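Local structure of structural protein ORF273 (Acidianus two-tailed virus, 4ART) at residues A[117-129]-A[172-186]. The protein is a structural protein of the virion with a fold first described for it, stable to heat and acid, its precise role in the particle not established. Residues are numbered along the deposited sequence; the frame is centred on the assembly and turned at random.
Sequences LKFYLEKAGFRIA and PQIVEQKLGNKPRTI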
ATOM      1  N   LEU A 117     -10.757 -10.712   6.470  1.00 27.49           N
ATOM      2  CA  LEU A 117     -10.588 -11.907   7.281  1.00 27.98           C
ATOM      3  C   LEU A 117     -10.986 -11.599   8.735  1.00 32.43           C
ATOM      4  O   LEU A 117     -11.745 -12.368   9.315  1.00 32.35           O
ATOM      5  CB  LEU A 117      -9.124 -12.374   7.227  1.00 27.78           C
ATOM      6  CG  LEU A 117      -8.840 -13.669   7.979  1.00 31.31           C
ATOM      7  CD1 LEU A 117      -9.649 -14.831   7.404  1.00 30.45           C
ATOM      8  CD2 LEU A 117      -7.353 -13.972   8.025  1.00 31.45           C
ATOM      9  N   LYS A 118     -10.481 -10.480   9.310  1.00 28.59           N
ATOM     10  CA  LYS A 118     -10.801 -10.056  10.679  1.00 30.31           C
ATOM     11  C   LYS A 118     -12.321  -9.871  10.817  1.00 36.67           C
ATOM     12  O   LYS A 118     -12.931 -10.424  11.730  1.00 38.21           O
ATOM     13  CB  LYS A 118     -10.063  -8.746  11.024  1.00 32.83           C
ATOM     14  CG  LYS A 118     -10.487  -8.093  12.342  1.00 43.15           C
ATOM     15  CD  LYS A 118      -9.664  -6.847  12.664  1.00 55.44           C
ATOM     16  CE  LYS A 118     -10.133  -5.586  12.013  1.00 77.05           C
ATOM     17  NZ  LYS A 118      -9.124  -4.502  12.158  1.00 91.87           N
ATOM     18  N   PHE A 119     -12.915  -9.108   9.904  1.00 34.13           N
ATOM     19  CA  PHE A 119     -14.348  -8.824   9.869  1.00 34.90           C
ATOM     20  C   PHE A 119     -15.178 -10.116   9.738  1.00 37.23           C
ATOM     21  O   PHE A 119     -16.133 -10.267  10.485  1.00 37.73           O
ATOM     22  CB  PHE A 119     -14.679  -7.801   8.759  1.00 36.47           C
ATOM     23  CG  PHE A 119     -14.010  -6.425   8.871  1.00 38.94           C
ATOM     24  CD1 PHE A 119     -13.580  -5.934  10.095  1.00 43.27           C
ATOM     25  CD2 PHE A 119     -13.879  -5.594   7.753  1.00 41.75           C
ATOM     26  CE1 PHE A 119     -13.009  -4.642  10.199  1.00 45.39           C
ATOM     27  CE2 PHE A 119     -13.300  -4.303   7.867  1.00 44.91           C
ATOM     28  CZ  PHE A 119     -12.869  -3.846   9.083  1.00 44.09           C
ATOM     29  N   TYR A 120     -14.779 -11.069   8.861  1.00 31.54           N
ATOM     30  CA  TYR A 120     -15.498 -12.351   8.708  1.00 32.05           C
ATOM     31  C   TYR A 120     -15.399 -13.171   9.980  1.00 36.02           C
ATOM     32  O   TYR A 120     -16.425 -13.648  10.469  1.00 37.20           O
ATOM     33  CB  TYR A 120     -15.007 -13.190   7.494  1.00 33.54           C
ATOM     34  CG  TYR A 120     -15.579 -14.604   7.500  1.00 35.45           C
ATOM     35  CD1 TYR A 120     -16.834 -14.872   6.956  1.00 37.19           C
ATOM     36  CD2 TYR A 120     -14.895 -15.657   8.115  1.00 36.70           C
ATOM     37  CE1 TYR A 120     -17.402 -16.147   7.037  1.00 39.82           C
ATOM     38  CE2 TYR A 120     -15.437 -16.945   8.170  1.00 38.77           C
ATOM     39  CZ  TYR A 120     -16.692 -17.186   7.632  1.00 47.02           C
ATOM     40  OH  TYR A 120     -17.229 -18.452   7.715  1.00 50.63           O
ATOM     41  N   LEU A 121     -14.158 -13.368  10.508  1.00 31.03           N
ATOM     42  CA  LEU A 121     -13.940 -14.146  11.722  1.00 31.66           C
ATOM     43  C   LEU A 121     -14.806 -13.678  12.881  1.00 38.34           C
ATOM     44  O   LEU A 121     -15.476 -14.490  13.512  1.00 37.98           O
ATOM     45  CB  LEU A 121     -12.464 -14.168  12.121  1.00 31.24           C
ATOM     46  CG  LEU A 121     -11.521 -15.027  11.262  1.00 34.49           C
ATOM     47  CD1 LEU A 121     -10.094 -14.721  11.593  1.00 31.60           C
ATOM     48  CD2 LEU A 121     -11.785 -16.524  11.414  1.00 38.26           C
ATOM     49  N   GLU A 122     -14.833 -12.369  13.122  1.00 37.65           N
ATOM     50  CA  GLU A 122     -15.601 -11.757  14.212  1.00 39.09           C
ATOM     51  C   GLU A 122     -17.101 -11.826  14.022  1.00 46.42           C
ATOM     52  O   GLU A 122     -17.835 -12.000  15.002  1.00 48.24           O
ATOM     53  CB  GLU A 122     -15.144 -10.326  14.458  1.00 39.63           C
ATOM     54  CG  GLU A 122     -13.771 -10.345  15.068  1.00 47.01           C
ATOM     55  CD  GLU A 122     -13.004  -9.053  15.240  1.00 60.14           C
ATOM     56  OE1 GLU A 122     -13.494  -7.965  14.853  1.00 51.17           O
ATOM     57  OE2 GLU A 122     -11.913  -9.134  15.839  1.00 46.36           O
ATOM     58  N   LYS A 123     -17.552 -11.703  12.771  1.00 43.15           N
ATOM     59  CA  LYS A 123     -18.968 -11.789  12.419  1.00 44.51           C
ATOM     60  C   LYS A 123     -19.438 -13.228  12.609  1.00 50.05           C
ATOM     61  O   LYS A 123     -20.569 -13.421  13.005  1.00 51.06           O
ATOM     62  CB  LYS A 123     -19.233 -11.282  10.979  1.00 44.99           C
ATOM     63  CG  LYS A 123     -20.624 -10.731  10.777  1.00 63.89           C
ATOM     64  CD  LYS A 123     -20.934 -10.367   9.336  1.00 66.28           C
ATOM     65  CE  LYS A 123     -22.363  -9.908   9.240  1.00 62.32           C
ATOM     66  NZ  LYS A 123     -22.677  -9.280   7.930  1.00 78.66           N
ATOM     67  N   ALA A 124     -18.551 -14.226  12.381  1.00 46.39           N
ATOM     68  CA  ALA A 124     -18.848 -15.659  12.535  1.00 46.81           C
ATOM     69  C   ALA A 124     -18.768 -16.151  13.992  1.00 52.92           C
ATOM     70  O   ALA A 124     -19.066 -17.316  14.253  1.00 54.46           O
ATOM     71  CB  ALA A 124     -17.930 -16.490  11.647  1.00 46.61           C
ATOM     72  N   GLY A 125     -18.360 -15.279  14.917  1.00 48.16           N
ATOM     73  CA  GLY A 125     -18.275 -15.609  16.333  1.00 48.17           C
ATOM     74  C   GLY A 125     -16.881 -15.877  16.868  1.00 48.63           C
ATOM     75  O   GLY A 125     -16.726 -16.077  18.074  1.00 49.11           O
ATOM     76  N   PHE A 126     -15.868 -15.944  15.986  1.00 42.18           N
ATOM     77  CA  PHE A 126     -14.491 -16.149  16.436  1.00 41.87           C
ATOM     78  C   PHE A 126     -13.953 -14.843  17.070  1.00 46.51           C
ATOM     79  O   PHE A 126     -14.441 -13.747  16.772  1.00 45.31           O
ATOM     80  CB  PHE A 126     -13.583 -16.602  15.272  1.00 40.83           C
ATOM     81  CG  PHE A 126     -13.861 -17.990  14.741  1.00 40.49           C
ATOM     82  CD1 PHE A 126     -14.775 -18.193  13.716  1.00 41.23           C
ATOM     83  CD2 PHE A 126     -13.208 -19.094  15.269  1.00 42.72           C
ATOM     84  CE1 PHE A 126     -15.032 -19.492  13.229  1.00 43.41           C
ATOM     85  CE2 PHE A 126     -13.440 -20.388  14.767  1.00 43.67           C
ATOM     86  CZ  PHE A 126     -14.349 -20.582  13.748  1.00 41.99           C
ATOM     87  N   ARG A 127     -13.009 -14.977  18.003  1.00 45.30           N
ATOM     88  CA  ARG A 127     -12.325 -13.867  18.687  1.00 45.63           C
ATOM     89  C   ARG A 127     -10.831 -13.984  18.371  1.00 47.34           C
ATOM     90  O   ARG A 127     -10.295 -15.083  18.461  1.00 46.27           O
ATOM     91  CB  ARG A 127     -12.574 -13.896  20.221  1.00 46.32           C
ATOM     92  CG  ARG A 127     -13.850 -13.151  20.627  1.00 63.53           C
ATOM     93  CD  ARG A 127     -13.994 -12.988  22.139  1.00 86.28           C
ATOM     94  NE  ARG A 127     -14.963 -11.941  22.502  1.00104.23           N
ATOM     95  CZ  ARG A 127     -16.271 -12.140  22.683  1.00124.11           C
ATOM     96  NH1 ARG A 127     -16.795 -13.351  22.539  1.00116.50           N
ATOM     97  NH2 ARG A 127     -17.063 -11.124  23.004  1.00107.18           N
ATOM     98  N   ILE A 128     -10.185 -12.888  17.933  1.00 43.00           N
ATOM     99  CA  ILE A 128      -8.760 -12.872  17.602  1.00 42.42           C
ATOM    100  C   ILE A 128      -8.035 -12.369  18.843  1.00 50.12           C
ATOM    101  O   ILE A 128      -8.195 -11.203  19.241  1.00 51.65           O
ATOM    102  CB  ILE A 128      -8.439 -12.058  16.284  1.00 43.64           C
ATOM    103  CG1 ILE A 128      -9.250 -12.580  15.087  1.00 42.23           C
ATOM    104  CG2 ILE A 128      -6.943 -12.056  15.949  1.00 42.55           C
ATOM    105  CD1 ILE A 128      -9.475 -11.609  13.995  1.00 44.44           C
ATOM    106  N   ALA A 129      -7.321 -13.302  19.512  1.00 47.48           N
ATOM    107  CA  ALA A 129      -6.570 -13.064  20.742  1.00 49.35           C
ATOM    108  C   ALA A 129      -7.346 -12.147  21.723  1.00 55.50           C
ATOM    109  O   ALA A 129      -8.532 -12.402  21.954  1.00 55.06           O
ATOM    110  CB  ALA A 129      -5.183 -12.525  20.423  1.00 49.33           C
ATOM    111  N   PRO A 172     -14.682 -18.571   4.154  1.00 32.78           N
ATOM    112  CA  PRO A 172     -15.395 -19.528   5.025  1.00 33.94           C
ATOM    113  C   PRO A 172     -14.873 -20.957   4.972  1.00 40.38           C
ATOM    114  O   PRO A 172     -14.741 -21.582   6.031  1.00 41.04           O
ATOM    115  CB  PRO A 172     -16.845 -19.432   4.537  1.00 35.43           C
ATOM    116  CG  PRO A 172     -16.939 -18.061   3.964  1.00 38.38           C
ATOM    117  CD  PRO A 172     -15.635 -17.897   3.258  1.00 33.14           C
ATOM    118  N   GLN A 173     -14.566 -21.463   3.746  1.00 37.98           N
ATOM    119  CA  GLN A 173     -14.022 -22.813   3.505  1.00 38.62           C
ATOM    120  C   GLN A 173     -12.643 -22.978   4.138  1.00 41.37           C
ATOM    121  O   GLN A 173     -12.375 -24.026   4.717  1.00 42.56           O
ATOM    122  CB  GLN A 173     -13.911 -23.116   1.998  1.00 39.01           C
ATOM    123  CG  GLN A 173     -15.219 -23.055   1.253  1.00 41.45           C
ATOM    124  CD  GLN A 173     -15.448 -21.737   0.558  1.00 51.51           C
ATOM    125  OE1 GLN A 173     -15.404 -20.655   1.164  1.00 41.75           O
ATOM    126  NE2 GLN A 173     -15.859 -21.821  -0.712  1.00 47.93           N
ATOM    127  N   ILE A 174     -11.762 -21.961   3.999  1.00 36.96           N
ATOM    128  CA  ILE A 174     -10.390 -21.991   4.565  1.00 37.52           C
ATOM    129  C   ILE A 174     -10.411 -21.949   6.104  1.00 39.72           C
ATOM    130  O   ILE A 174      -9.641 -22.679   6.731  1.00 39.13           O
ATOM    131  CB  ILE A 174      -9.437 -20.939   3.907  1.00 39.38           C
ATOM    132  CG1 ILE A 174      -9.377 -21.136   2.359  1.00 38.71           C
ATOM    133  CG2 ILE A 174      -8.038 -20.986   4.528  1.00 40.85           C
ATOM    134  CD1 ILE A 174      -8.776 -19.936   1.497  1.00 32.65           C
ATOM    135  N   VAL A 175     -11.323 -21.121   6.701  1.00 36.13           N
ATOM    136  CA  VAL A 175     -11.537 -20.979   8.152  1.00 35.50           C
ATOM    137  C   VAL A 175     -12.073 -22.308   8.670  1.00 43.58           C
ATOM    138  O   VAL A 175     -11.603 -22.769   9.690  1.00 43.59           O
ATOM    139  CB  VAL A 175     -12.456 -19.763   8.513  1.00 36.67           C
ATOM    140  CG1 VAL A 175     -12.934 -19.815   9.951  1.00 37.21           C
ATOM    141  CG2 VAL A 175     -11.743 -18.442   8.256  1.00 33.82           C
ATOM    142  N   GLU A 176     -13.021 -22.948   7.942  1.00 43.81           N
ATOM    143  CA  GLU A 176     -13.604 -24.239   8.340  1.00 45.55           C
ATOM    144  C   GLU A 176     -12.564 -25.353   8.327  1.00 51.42           C
ATOM    145  O   GLU A 176     -12.456 -26.088   9.307  1.00 52.91           O
ATOM    146  CB  GLU A 176     -14.813 -24.603   7.475  1.00 47.15           C
ATOM    147  CG  GLU A 176     -15.782 -25.542   8.173  1.00 63.49           C
ATOM    148  CD  GLU A 176     -17.156 -25.646   7.537  1.00 92.39           C
ATOM    149  OE1 GLU A 176     -17.646 -24.628   6.994  1.00 92.92           O
ATOM    150  OE2 GLU A 176     -17.777 -26.728   7.653  1.00 85.72           O
ATOM    151  N   GLN A 177     -11.762 -25.435   7.254  1.00 47.51           N
ATOM    152  CA  GLN A 177     -10.706 -26.428   7.116  1.00 49.00           C
ATOM    153  C   GLN A 177      -9.642 -26.289   8.218  1.00 51.96           C
ATOM    154  O   GLN A 177      -9.205 -27.285   8.787  1.00 52.89           O
ATOM    155  CB  GLN A 177     -10.059 -26.305   5.723  1.00 50.56           C
ATOM    156  CG  GLN A 177      -9.167 -27.489   5.337  1.00 77.05           C
ATOM    157  CD  GLN A 177      -9.957 -28.757   5.051  1.00101.97           C
ATOM    158  OE1 GLN A 177     -11.160 -28.731   4.729  1.00 99.70           O
ATOM    159  NE2 GLN A 177      -9.296 -29.899   5.172  1.00 93.10           N
ATOM    160  N   LYS A 178      -9.261 -25.051   8.551  1.00 47.35           N
ATOM    161  CA  LYS A 178      -8.228 -24.773   9.551  1.00 46.78           C
ATOM    162  C   LYS A 178      -8.703 -24.710  11.013  1.00 52.87           C
ATOM    163  O   LYS A 178      -7.992 -25.185  11.893  1.00 54.13           O
ATOM    164  CB  LYS A 178      -7.432 -23.511   9.166  1.00 47.21           C
ATOM    165  CG  LYS A 178      -6.004 -23.463   9.736  1.00 71.25           C
ATOM    166  CD  LYS A 178      -4.981 -24.192   8.852  1.00 80.12           C
ATOM    167  CE  LYS A 178      -3.566 -23.945   9.320  1.00 87.41           C
ATOM    168  NZ  LYS A 178      -2.590 -24.156   8.217  1.00 92.39           N
ATOM    169  N   LEU A 179      -9.879 -24.126  11.280  1.00 50.01           N
ATOM    170  CA  LEU A 179     -10.359 -23.930  12.660  1.00 50.34           C
ATOM    171  C   LEU A 179     -11.539 -24.764  13.088  1.00 52.67           C
ATOM    172  O   LEU A 179     -11.767 -24.910  14.280  1.00 52.26           O
ATOM    173  CB  LEU A 179     -10.717 -22.443  12.901  1.00 49.56           C
ATOM    174  CG  LEU A 179      -9.700 -21.379  12.516  1.00 52.85           C
ATOM    175  CD1 LEU A 179     -10.308 -19.989  12.681  1.00 51.88           C
ATOM    176  CD2 LEU A 179      -8.448 -21.489  13.348  1.00 56.37           C
ATOM    177  N   GLY A 180     -12.336 -25.207  12.136  1.00 49.41           N
ATOM    178  CA  GLY A 180     -13.572 -25.914  12.430  1.00 50.74           C
ATOM    179  C   GLY A 180     -14.761 -24.973  12.407  1.00 55.12           C
ATOM    180  O   GLY A 180     -14.626 -23.809  12.023  1.00 52.16           O
ATOM    181  N   ASN A 181     -15.957 -25.502  12.669  1.00 56.45           N
ATOM    182  CA  ASN A 181     -17.166 -24.681  12.611  1.00 57.86           C
ATOM    183  C   ASN A 181     -17.488 -23.977  13.930  1.00 64.17           C
ATOM    184  O   ASN A 181     -18.123 -22.922  13.917  1.00 65.45           O
ATOM    185  CB  ASN A 181     -18.369 -25.460  12.029  1.00 61.38           C
ATOM    186  CG  ASN A 181     -19.040 -24.810  10.823  1.00 92.28           C
ATOM    187  OD1 ASN A 181     -18.435 -24.036  10.059  1.00 81.91           O
ATOM    188  ND2 ASN A 181     -20.318 -25.131  10.607  1.00 87.46           N
ATOM    189  N   LYS A 182     -17.023 -24.525  15.049  1.00 61.43           N
ATOM    190  CA  LYS A 182     -17.272 -23.943  16.362  1.00 61.94           C
ATOM    191  C   LYS A 182     -16.397 -22.696  16.604  1.00 63.97           C
ATOM    192  O   LYS A 182     -15.163 -22.798  16.609  1.00 63.69           O
ATOM    193  CB  LYS A 182     -17.087 -24.989  17.477  1.00 66.20           C
ATOM    194  CG  LYS A 182     -17.703 -24.591  18.822  1.00 83.21           C
ATOM    195  CD  LYS A 182     -16.907 -25.132  20.029  1.00 95.77           C
ATOM    196  CE  LYS A 182     -17.233 -26.563  20.423  1.00109.45           C
ATOM    197  NZ  LYS A 182     -18.551 -26.683  21.104  1.00119.01           N
ATOM    198  N   PRO A 183     -17.030 -21.514  16.808  1.00 57.46           N
ATOM    199  CA  PRO A 183     -16.255 -20.302  17.117  1.00 54.85           C
ATOM    200  C   PRO A 183     -15.634 -20.363  18.513  1.00 57.53           C
ATOM    201  O   PRO A 183     -16.239 -20.906  19.448  1.00 59.90           O
ATOM    202  CB  PRO A 183     -17.296 -19.190  17.025  1.00 56.18           C
ATOM    203  CG  PRO A 183     -18.506 -19.820  16.376  1.00 61.30           C
ATOM    204  CD  PRO A 183     -18.473 -21.226  16.824  1.00 58.52           C
ATOM    205  N   ARG A 184     -14.418 -19.795  18.634  1.00 50.34           N
ATOM    206  CA  ARG A 184     -13.500 -19.712  19.764  1.00 49.45           C
ATOM    207  C   ARG A 184     -12.507 -18.547  19.538  1.00 49.26           C
ATOM    208  O   ARG A 184     -12.520 -17.906  18.488  1.00 44.22           O
ATOM    209  CB  ARG A 184     -12.711 -21.043  19.901  1.00 49.86           C
ATOM    210  CG  ARG A 184     -11.951 -21.511  18.640  1.00 52.95           C
ATOM    211  CD  ARG A 184     -10.889 -22.526  19.013  1.00 56.68           C
ATOM    212  NE  ARG A 184     -10.226 -23.094  17.841  1.00 57.84           N
ATOM    213  CZ  ARG A 184      -8.987 -22.808  17.451  1.00 68.18           C
ATOM    214  NH1 ARG A 184      -8.260 -21.927  18.119  1.00 57.35           N
ATOM    215  NH2 ARG A 184      -8.474 -23.388  16.378  1.00 59.49           N
ATOM    216  N   THR A 185     -11.640 -18.298  20.533  1.00 47.32           N
ATOM    217  CA  THR A 185     -10.579 -17.313  20.430  1.00 45.94           C
ATOM    218  C   THR A 185      -9.442 -17.999  19.676  1.00 47.88           C
ATOM    219  O   THR A 185      -9.026 -19.093  20.061  1.00 49.68           O
ATOM    220  CB  THR A 185     -10.123 -16.829  21.817  1.00 53.48           C
ATOM    221  OG1 THR A 185     -11.263 -16.426  22.578  1.00 53.59           O
ATOM    222  CG2 THR A 185      -9.112 -15.678  21.725  1.00 53.25           C
ATOM    223  N   ILE A 186      -8.945 -17.366  18.620  1.00 41.04           N
ATOM    224  CA  ILE A 186      -7.812 -17.886  17.847  1.00 39.53           C
ATOM    225  C   ILE A 186      -6.546 -17.091  18.191  1.00 42.66           C
ATOM    226  O   ILE A 186      -6.641 -15.946  18.644  1.00 41.77           O
ATOM    227  CB  ILE A 186      -8.126 -17.905  16.321  1.00 41.02           C
ATOM    228  CG1 ILE A 186      -8.232 -16.485  15.721  1.00 39.41           C
ATOM    229  CG2 ILE A 186      -9.378 -18.727  16.051  1.00 43.03           C
ATOM    230  CD1 ILE A 186      -7.849 -16.373  14.288  1.00 45.72           C
TER
HETATM  231  O   HOH W   1     -16.143 -20.817   8.453  1.00 41.58           O
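Arg127 O is gripped from strand 185-186 by two groups of different strength: Ile186 N donates to it at 2.7 Å, and Thr185 CA makes a C-H···O contact at 3.0 Å. Arg127 N to Arg184 O and Ala129 N to Ile186 O complete a two-stranded parallel ribbon following helices 113-123 and 171-179. Gly125 ends the first helix in a Schellman motif and Gly180 follows the second; both have positive phi, where a CB would press on the preceding carbonyl O, so glycine suits both places.

Next to the ribbon, the flat ring of Phe126 packs between Pro183 and Leu179. Pro183 CA sits over the centre of one face, 3.7 Å from the centroid, and Leu179 CD1 covers the opposite face, both as CH-pi contacts; Gly180 O lies in plane at the edge. With CG anti to the carbonyl carbon (chi1 -69°), the ring turns toward these two residues. The methyls of Val175 fit among Phe126, Leu121 and Tyr120: CG1 meets Phe126 CE1 and CG2 packs on Leu121 CD2 at 3.7 Å, while Leu121 CD1 reaches Ile186 CD1.

Where helical segments 117-123 and 172-179, their axes at 64°, face each other, Tyr120 CE1 touches Pro172 CG at 3.6 Å. A water in the plane of the Tyr120 ring joins Tyr120 OH (2.7 Å) to Pro172 O, to which it donates. Main-chain bonds thus fix the strand register, while apolar packing and one bridging water join the helices.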